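Local coordinates for protein ornithine carbamoyltransferase (Giardia intestinalis, PDB 3GRF) that probably catalyses carbamoyl transfer between carbamoyl phosphate and ornithine, interconverting ornithine and citrulline in the arginine degradation pathway, at residues R8-L11 with A15-P18; M143-K148 with I278-L283; K160-A165 with S274-F279. One frame throughout, in Å; residues are numbered along the deposited sequence.

From the N terminus, contact 1 comes first: it closes a short loop of three residues between 8-11 and 15-18, just ahead of helix 18-33 in the carbamoyl phosphate domain. Contact 2 then joins helix 135-151, in the carbamoyl phosphate-binding part of the sequence, to strand 278-281 of the ornithine-binding half, closing a loop of 129 residues. Contact 3, from 160-165 to 274-279, opens within that loop and ends on the same stretch, sharing Ile278 and Phe279. Contacts 2 and 3 touch through Ile145, which packs on Ile162 and Phe164, their centres about 10 Å apart; the centre of contact 1 lies 21 Å from that of contact 2.

Contact 1: R8-L11 with A15-P18; sequences RHLL and ALCP
Leu10 and Ala15 bring the two backbones closest, 5.5 Å from CA to CA, where the two segments approach at roughly a right angle in the irregular lead-in to helix 18-33. This is the N-terminal approach to the carbamoyl phosphate half of the transcarbamoylase fold; Cys17 N-caps helix 18-33 through its side chain, and Glu20 accepts a hydrogen bond from Cys17 N in a capping-box-like arrangement. The methyl of Ala15 points toward residues 8-11: its CB rests 3.8 Å from the carbonyl O of His9 and 3.9 Å from CA of Leu10. Beside it, Leu10 has CG anti to the backbone N (chi1 -173°), and this swings CD1 toward 15-18, where it meets both CB of Ala15 and, at 3.9 Å, CG of Leu16. The same leucine packs on Val317 and Phe321 of helix 303-322, making this corner of the chain part of an apolar patch shared with the C-terminal helix. The Arg8 chain bends at chi2 and chi3 and carries the guanidinium alongside Ala15, where NH2 forms a salt bridge with the same Glu20 carboxylate. The carbonyl of Ala15 lies at the guanidinium edge, near its plane, with O 2.9 Å from Arg8 NH1.

Contact 2: M143-K148 with I278-L283; sequences MTIKEK and IFMNCL
Met280 reaches from the strand to the helix with its thioether, and the tight part of the contact forms round it. SD of Met280 sits 3.5 Å from CG1 of Ile145 and 3.8 Å from CD1 of the same residue, the two side chains crossing at about a right angle. A bend at chi3 (79°) turns the terminal methyl aside from the extended part of the chain, and CE of Met280 comes to lie 3.9 Å from both CB and CG2 of Thr144. The Thr144 hydroxyl is engaged elsewhere: OG1 is hydrogen-bonded to the side chain of Asn309 and to the backbone O of Cys140, leaving CG2, anti to the backbone N, to meet the sulfur-bearing chain. Helix 135-151 here packs against strand 278-281, an outermost strand within the chain of the parallel, Rossmann-like sheet of the ornithine-binding half; the axes run nearly antiparallel, at 159°, and approach to 10.8 Å. Toward Lys148 the packing is thinner and more exposed. There CD1 of Ile278 touches only the root of the lysine, 4.1 Å from CB and 4.2 Å from CG of Lys148, while the aliphatic chain bends away at chi2 and carries NZ to a salt bridge with Asp305.

Contact 3: K160-A165 with S274-F279; sequences KGIKFA and SKRSIF
One face of the Arg276 guanidinium is covered by the terminal methyl of Ile162, whose CD1 lies 4.0 Å from NH2 of the arginine. The carbonyl of Gly161 comes in obliquely to the same flat group, and its O remains 3.9 Å from Arg276 NH1. The polar partners of Arg276 lie outside 160-165 and 274-279: NE forms a salt bridge with Glu154, and NH1 another with Asp236. On the arginine, CG sits between the backbone N and the carbonyl carbon (chi1 83°), and further bends at chi2 and chi3 lead the guanidinium over the isoleucine. Phe149 of helix 135-151 touches both Ile162 and Arg276. At the base of the arginine, a type I beta turn from Ser274 to Ser277 delivers the chain into strand 278-281; it is closed by a backbone hydrogen bond of 3.2 Å from Ser277 N to Ser274 O. Across the contact, residues 160-163 lead into strand 164-167, the central strand of the five-stranded parallel sheet, so the contact joins the entrances of two strands that flank strand 237-240. Asp236, just ahead of that middle strand, also accepts hydrogen bonds from Lys163 N and Ser274 OG. Glu154 at NE and Asp236 at NH1 take up two different nitrogens of the guanidinium, so the arginine's charge is probably balanced within the chain, while the CD1 methyl of Ile162 adds apolar contact to this face.

Contact 1: R8-L11 with A15-P18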
loop_
_atom_site.group_PDB
_atom_site.type_symbol
_atom_site.label_atom_id
_atom_site.label_comp_id
_atom_site.label_asym_id
_atom_site.label_seq_id
_atom_site.Cartn_x
_atom_site.Cartn_y
_atom_site.Cartn_z
ATOM N N ARG A 8 17.484 11.626 16.419
ATOM C CA ARG A 8 16.586 12.792 16.378
ATOM C C ARG A 8 15.205 12.433 15.864
ATOM O O ARG A 8 15.077 11.820 14.805
ATOM C CB ARG A 8 17.171 13.944 15.535
ATOM C CG ARG A 8 18.164 14.792 16.275
ATOM C CD ARG A 8 17.629 16.203 16.468
ATOM N NE ARG A 8 18.270 17.104 15.525
ATOM C CZ ARG A 8 17.818 18.289 15.129
ATOM N NH1 ARG A 8 16.677 18.814 15.570
ATOM N NH2 ARG A 8 18.543 18.950 14.265
ATOM N N HIS A 9 14.197 12.877 16.615
ATOM C CA HIS A 9 12.788 12.700 16.337
ATOM C C HIS A 9 12.174 14.057 15.973
ATOM O O HIS A 9 12.889 15.061 15.901
ATOM C CB HIS A 9 12.085 12.134 17.570
ATOM C CG HIS A 9 12.525 10.670 17.833
ATOM N ND1 HIS A 9 12.202 9.654 16.951
ATOM C CD2 HIS A 9 13.239 10.090 18.828
ATOM C CE1 HIS A 9 12.690 8.514 17.399
ATOM N NE2 HIS A 9 13.325 8.752 18.537
ATOM N N LEU A 10 10.870 14.095 15.771
ATOM C CA LEU A 10 10.137 15.318 15.472
ATOM C C LEU A 10 8.764 15.066 16.034
ATOM O O LEU A 10 7.844 14.657 15.327
ATOM C CB LEU A 10 10.053 15.590 13.936
ATOM C CG LEU A 10 9.454 16.906 13.417
ATOM C CD1 LEU A 10 10.393 18.076 13.680
ATOM C CD2 LEU A 10 9.147 16.819 11.924
ATOM N N LEU A 11 8.615 15.307 17.330
ATOM C CA LEU A 11 7.368 15.092 18.020
ATOM C C LEU A 11 6.556 16.395 18.091
ATOM O O LEU A 11 5.332 16.365 18.224
ATOM C CB LEU A 11 7.629 14.525 19.421
ATOM C CG LEU A 11 8.365 13.177 19.658
ATOM C CD1 LEU A 11 7.634 12.397 20.731
ATOM C CD2 LEU A 11 8.534 12.274 18.431
ATOM N N ALA A 15 11.235 20.690 18.085
ATOM C CA ALA A 15 12.291 19.687 18.029
ATOM C C ALA A 15 13.387 20.303 17.141
ATOM O O ALA A 15 14.522 19.845 17.144
ATOM C CB ALA A 15 11.749 18.345 17.379
ATOM N N LEU A 16 13.014 21.332 16.376
ATOM C CA LEU A 16 13.933 22.039 15.477
ATOM C C LEU A 16 14.369 23.381 16.067
ATOM O O LEU A 16 13.580 24.083 16.721
ATOM C CB LEU A 16 13.245 22.313 14.138
ATOM C CG LEU A 16 12.690 21.174 13.281
ATOM C CD1 LEU A 16 11.957 21.724 12.071
ATOM C CD2 LEU A 16 13.826 20.295 12.806
ATOM N N CYS A 17 15.608 23.778 15.797
ATOM C CA CYS A 17 16.039 25.111 16.161
ATOM C C CYS A 17 15.519 25.938 15.047
ATOM O O CYS A 17 15.067 25.374 14.046
ATOM C CB CYS A 17 17.561 25.182 16.240
ATOM S SG CYS A 17 18.288 25.250 14.637
ATOM N N PRO A 18 15.544 27.276 15.213
ATOM C CA PRO A 18 14.961 28.216 14.284
ATOM C C PRO A 18 15.557 28.126 12.878
ATOM O O PRO A 18 14.842 28.306 11.898
ATOM C CB PRO A 18 15.330 29.580 14.901
ATOM C CG PRO A 18 15.545 29.338 16.301
ATOM C CD PRO A 18 16.120 27.961 16.386
#

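Contact 2: M143-K148 with I278-L283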
loop_
_atom_site.group_PDB
_atom_site.type_symbol
_atom_site.label_atom_id
_atom_site.label_comp_id
_atom_site.label_asym_id
_atom_site.label_seq_id
_atom_site.Cartn_x
_atom_site.Cartn_y
_atom_site.Cartn_z
ATOM N N MET A 143 5.780 27.407 5.358
ATOM C CA MET A 143 6.121 27.397 3.938
ATOM C C MET A 143 5.095 28.130 3.049
ATOM O O MET A 143 5.470 28.896 2.153
ATOM C CB MET A 143 6.317 25.980 3.475
ATOM C CG MET A 143 6.587 25.853 1.946
ATOM S SD MET A 143 5.874 24.289 1.239
ATOM C CE MET A 143 6.220 24.611 -0.483
ATOM N N THR A 144 3.811 27.897 3.292
ATOM C CA THR A 144 2.727 28.545 2.558
ATOM C C THR A 144 2.734 30.045 2.824
ATOM O O THR A 144 2.556 30.845 1.898
ATOM C CB THR A 144 1.332 27.935 2.967
ATOM O OG1 THR A 144 1.316 26.527 2.680
ATOM C CG2 THR A 144 0.172 28.661 2.250
ATOM N N ILE A 145 2.932 30.428 4.091
ATOM C CA ILE A 145 3.021 31.842 4.440
ATOM C C ILE A 145 4.225 32.473 3.679
ATOM O O ILE A 145 4.054 33.489 3.012
ATOM C CB ILE A 145 3.114 32.053 5.984
ATOM C CG1 ILE A 145 1.754 31.763 6.637
ATOM C CG2 ILE A 145 3.580 33.483 6.383
ATOM C CD1 ILE A 145 1.840 31.443 8.175
ATOM N N LYS A 146 5.409 31.864 3.719
ATOM C CA LYS A 146 6.553 32.469 2.991
ATOM C C LYS A 146 6.342 32.576 1.497
ATOM O O LYS A 146 6.748 33.559 0.865
ATOM C CB LYS A 146 7.877 31.711 3.233
ATOM C CG LYS A 146 9.002 32.203 2.240
ATOM C CD LYS A 146 10.378 31.805 2.765
ATOM C CE LYS A 146 11.479 32.473 1.965
ATOM N NZ LYS A 146 12.746 31.863 2.470
ATOM N N GLU A 147 5.798 31.513 0.926
ATOM C CA GLU A 147 5.433 31.415 -0.478
ATOM C C GLU A 147 4.477 32.496 -0.909
ATOM O O GLU A 147 4.722 33.198 -1.859
ATOM C CB GLU A 147 4.742 30.080 -0.718
ATOM C CG GLU A 147 4.627 29.727 -2.171
ATOM C CD GLU A 147 3.958 28.393 -2.379
ATOM O OE1 GLU A 147 2.962 28.111 -1.686
ATOM O OE2 GLU A 147 4.414 27.634 -3.244
ATOM N N LYS A 148 3.342 32.585 -0.231
ATOM C CA LYS A 148 2.340 33.598 -0.556
ATOM C C LYS A 148 2.868 35.034 -0.486
ATOM O O LYS A 148 2.759 35.771 -1.462
ATOM C CB LYS A 148 1.079 33.449 0.323
ATOM C CG LYS A 148 0.347 32.181 0.043
ATOM C CD LYS A 148 -0.165 32.148 -1.409
ATOM C CE LYS A 148 -0.344 30.697 -1.899
ATOM N NZ LYS A 148 -0.786 30.620 -3.330
ATOM N N ILE A 278 -3.970 36.980 4.602
ATOM C CA ILE A 278 -4.421 35.765 3.973
ATOM C C ILE A 278 -5.161 34.982 5.047
ATOM O O ILE A 278 -4.968 35.239 6.222
ATOM C CB ILE A 278 -3.274 34.952 3.303
ATOM C CG1 ILE A 278 -2.306 34.382 4.333
ATOM C CG2 ILE A 278 -2.516 35.795 2.220
ATOM C CD1 ILE A 278 -1.190 33.513 3.707
ATOM N N PHE A 279 -5.998 34.050 4.630
ATOM C CA PHE A 279 -6.761 33.185 5.539
ATOM C C PHE A 279 -6.291 31.699 5.322
ATOM O O PHE A 279 -6.128 31.246 4.176
ATOM C CB PHE A 279 -8.270 33.331 5.276
ATOM C CG PHE A 279 -9.056 32.286 5.930
ATOM C CD1 PHE A 279 -9.369 32.413 7.297
ATOM C CD2 PHE A 279 -9.408 31.131 5.239
ATOM C CE1 PHE A 279 -10.051 31.371 7.964
ATOM C CE2 PHE A 279 -10.108 30.076 5.891
ATOM C CZ PHE A 279 -10.411 30.195 7.244
ATOM N N MET A 280 -6.041 30.976 6.428
ATOM C CA MET A 280 -5.553 29.607 6.434
ATOM C C MET A 280 -6.435 28.728 7.328
ATOM O O MET A 280 -7.004 29.237 8.288
ATOM C CB MET A 280 -4.141 29.608 7.002
ATOM C CG MET A 280 -3.197 30.378 6.128
ATOM S SD MET A 280 -1.455 30.293 6.626
ATOM C CE MET A 280 -0.921 28.693 6.009
ATOM N N ASN A 281 -6.525 27.432 7.016
ATOM C CA ASN A 281 -7.228 26.405 7.846
ATOM C C ASN A 281 -6.612 25.076 7.383
ATOM O O ASN A 281 -6.628 24.736 6.162
ATOM C CB ASN A 281 -8.771 26.472 7.568
ATOM C CG ASN A 281 -9.618 25.423 8.342
ATOM O OD1 ASN A 281 -10.793 25.649 8.593
ATOM N ND2 ASN A 281 -9.034 24.296 8.700
ATOM N N CYS A 282 -6.033 24.322 8.317
ATOM C CA CYS A 282 -5.316 23.102 7.954
ATOM C C CYS A 282 -6.235 22.017 7.383
ATOM O O CYS A 282 -5.751 21.057 6.778
ATOM C CB CYS A 282 -4.516 22.598 9.154
ATOM S SG CYS A 282 -5.482 22.361 10.677
ATOM N N LEU A 283 -7.549 22.179 7.566
ATOM C CA LEU A 283 -8.580 21.211 7.101
ATOM C C LEU A 283 -8.695 19.965 8.003
ATOM O O LEU A 283 -7.786 19.674 8.757
ATOM C CB LEU A 283 -8.410 20.813 5.618
ATOM C CG LEU A 283 -8.393 21.939 4.565
ATOM C CD1 LEU A 283 -8.091 21.424 3.142
ATOM C CD2 LEU A 283 -9.692 22.768 4.610
#

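Contact 3: K160-A165 with S274-F279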
loop_
_atom_site.group_PDB
_atom_site.type_symbol
_atom_site.label_atom_id
_atom_site.label_comp_id
_atom_site.label_asym_id
_atom_site.label_seq_id
_atom_site.Cartn_x
_atom_site.Cartn_y
_atom_site.Cartn_z
ATOM N N LYS A 160 9.467 37.871 10.321
ATOM C CA LYS A 160 9.476 38.840 11.405
ATOM C C LYS A 160 8.319 39.833 11.368
ATOM O O LYS A 160 7.789 40.171 12.421
ATOM C CB LYS A 160 10.800 39.591 11.435
ATOM C CG LYS A 160 12.007 38.683 11.397
ATOM C CD LYS A 160 12.257 38.134 12.754
ATOM C CE LYS A 160 12.987 36.804 12.694
ATOM N NZ LYS A 160 14.301 36.843 11.972
ATOM N N GLY A 161 7.943 40.286 10.164
ATOM C CA GLY A 161 6.912 41.317 9.956
ATOM C C GLY A 161 5.496 40.790 9.793
ATOM O O GLY A 161 4.534 41.561 9.799
ATOM N N ILE A 162 5.362 39.469 9.640
ATOM C CA ILE A 162 4.055 38.861 9.396
ATOM C C ILE A 162 3.399 38.647 10.741
ATOM O O ILE A 162 3.864 37.808 11.517
ATOM C CB ILE A 162 4.122 37.489 8.649
ATOM C CG1 ILE A 162 4.916 37.602 7.365
ATOM C CG2 ILE A 162 2.709 37.052 8.224
ATOM C CD1 ILE A 162 4.499 38.801 6.533
ATOM N N LYS A 163 2.346 39.402 11.018
ATOM C CA LYS A 163 1.585 39.219 12.272
ATOM C C LYS A 163 0.606 38.066 12.046
ATOM O O LYS A 163 -0.088 38.060 11.045
ATOM C CB LYS A 163 0.834 40.494 12.657
ATOM C CG LYS A 163 1.700 41.713 13.045
ATOM C CD LYS A 163 1.735 42.720 11.894
ATOM C CE LYS A 163 1.919 44.136 12.379
ATOM N NZ LYS A 163 0.567 44.796 12.356
ATOM N N PHE A 164 0.559 37.099 12.975
ATOM C CA PHE A 164 -0.193 35.855 12.784
ATOM C C PHE A 164 -1.308 35.804 13.855
ATOM O O PHE A 164 -1.078 36.157 15.014
ATOM C CB PHE A 164 0.749 34.654 12.880
ATOM C CG PHE A 164 0.042 33.302 12.771
ATOM C CD1 PHE A 164 -0.055 32.653 11.553
ATOM C CD2 PHE A 164 -0.538 32.701 13.901
ATOM C CE1 PHE A 164 -0.707 31.431 11.452
ATOM C CE2 PHE A 164 -1.167 31.505 13.809
ATOM C CZ PHE A 164 -1.275 30.869 12.596
ATOM N N ALA A 165 -2.521 35.413 13.488
ATOM C CA ALA A 165 -3.528 35.126 14.542
ATOM C C ALA A 165 -4.231 33.771 14.383
ATOM O O ALA A 165 -4.589 33.416 13.272
ATOM C CB ALA A 165 -4.584 36.253 14.616
ATOM N N SER A 274 -4.992 43.167 7.931
ATOM C CA SER A 274 -4.251 43.965 6.967
ATOM C C SER A 274 -4.817 43.801 5.561
ATOM O O SER A 274 -5.549 42.840 5.292
ATOM C CB SER A 274 -2.769 43.576 7.001
ATOM O OG SER A 274 -2.506 42.455 6.175
ATOM N N LYS A 275 -4.475 44.727 4.676
ATOM C CA LYS A 275 -4.926 44.640 3.314
ATOM C C LYS A 275 -4.286 43.447 2.596
ATOM O O LYS A 275 -4.895 42.874 1.683
ATOM C CB LYS A 275 -4.660 45.962 2.579
ATOM C CG LYS A 275 -5.883 46.549 1.875
ATOM C CD LYS A 275 -6.712 47.459 2.799
ATOM C CE LYS A 275 -7.659 48.360 1.990
ATOM N NZ LYS A 275 -6.955 49.553 1.390
ATOM N N ARG A 276 -3.064 43.087 3.002
ATOM C CA ARG A 276 -2.326 41.922 2.456
ATOM C C ARG A 276 -2.755 40.561 3.070
ATOM O O ARG A 276 -2.287 39.508 2.653
ATOM C CB ARG A 276 -0.815 42.131 2.671
ATOM C CG ARG A 276 -0.351 41.727 4.064
ATOM C CD ARG A 276 0.603 42.684 4.741
ATOM N NE ARG A 276 1.982 42.476 4.364
ATOM C CZ ARG A 276 3.045 42.536 5.176
ATOM N NH1 ARG A 276 2.954 42.762 6.484
ATOM N NH2 ARG A 276 4.238 42.331 4.660
ATOM N N SER A 277 -3.636 40.569 4.082
ATOM C CA SER A 277 -3.864 39.358 4.875
ATOM C C SER A 277 -4.222 38.153 4.038
ATOM O O SER A 277 -4.676 38.263 2.882
ATOM C CB SER A 277 -4.913 39.581 5.976
ATOM O OG SER A 277 -6.159 39.954 5.423
ATOM N N ILE A 278 -3.970 36.980 4.602
ATOM C CA ILE A 278 -4.421 35.765 3.973
ATOM C C ILE A 278 -5.161 34.982 5.047
ATOM O O ILE A 278 -4.968 35.239 6.222
ATOM C CB ILE A 278 -3.274 34.952 3.303
ATOM C CG1 ILE A 278 -2.306 34.382 4.333
ATOM C CG2 ILE A 278 -2.516 35.795 2.220
ATOM C CD1 ILE A 278 -1.190 33.513 3.707
ATOM N N PHE A 279 -5.998 34.050 4.630
ATOM C CA PHE A 279 -6.761 33.185 5.539
ATOM C C PHE A 279 -6.291 31.699 5.322
ATOM O O PHE A 279 -6.128 31.246 4.176
ATOM C CB PHE A 279 -8.270 33.331 5.276
ATOM C CG PHE A 279 -9.056 32.286 5.930
ATOM C CD1 PHE A 279 -9.369 32.413 7.297
ATOM C CD2 PHE A 279 -9.408 31.131 5.239
ATOM C CE1 PHE A 279 -10.051 31.371 7.964
ATOM C CE2 PHE A 279 -10.108 30.076 5.891
ATOM C CZ PHE A 279 -10.411 30.195 7.244
#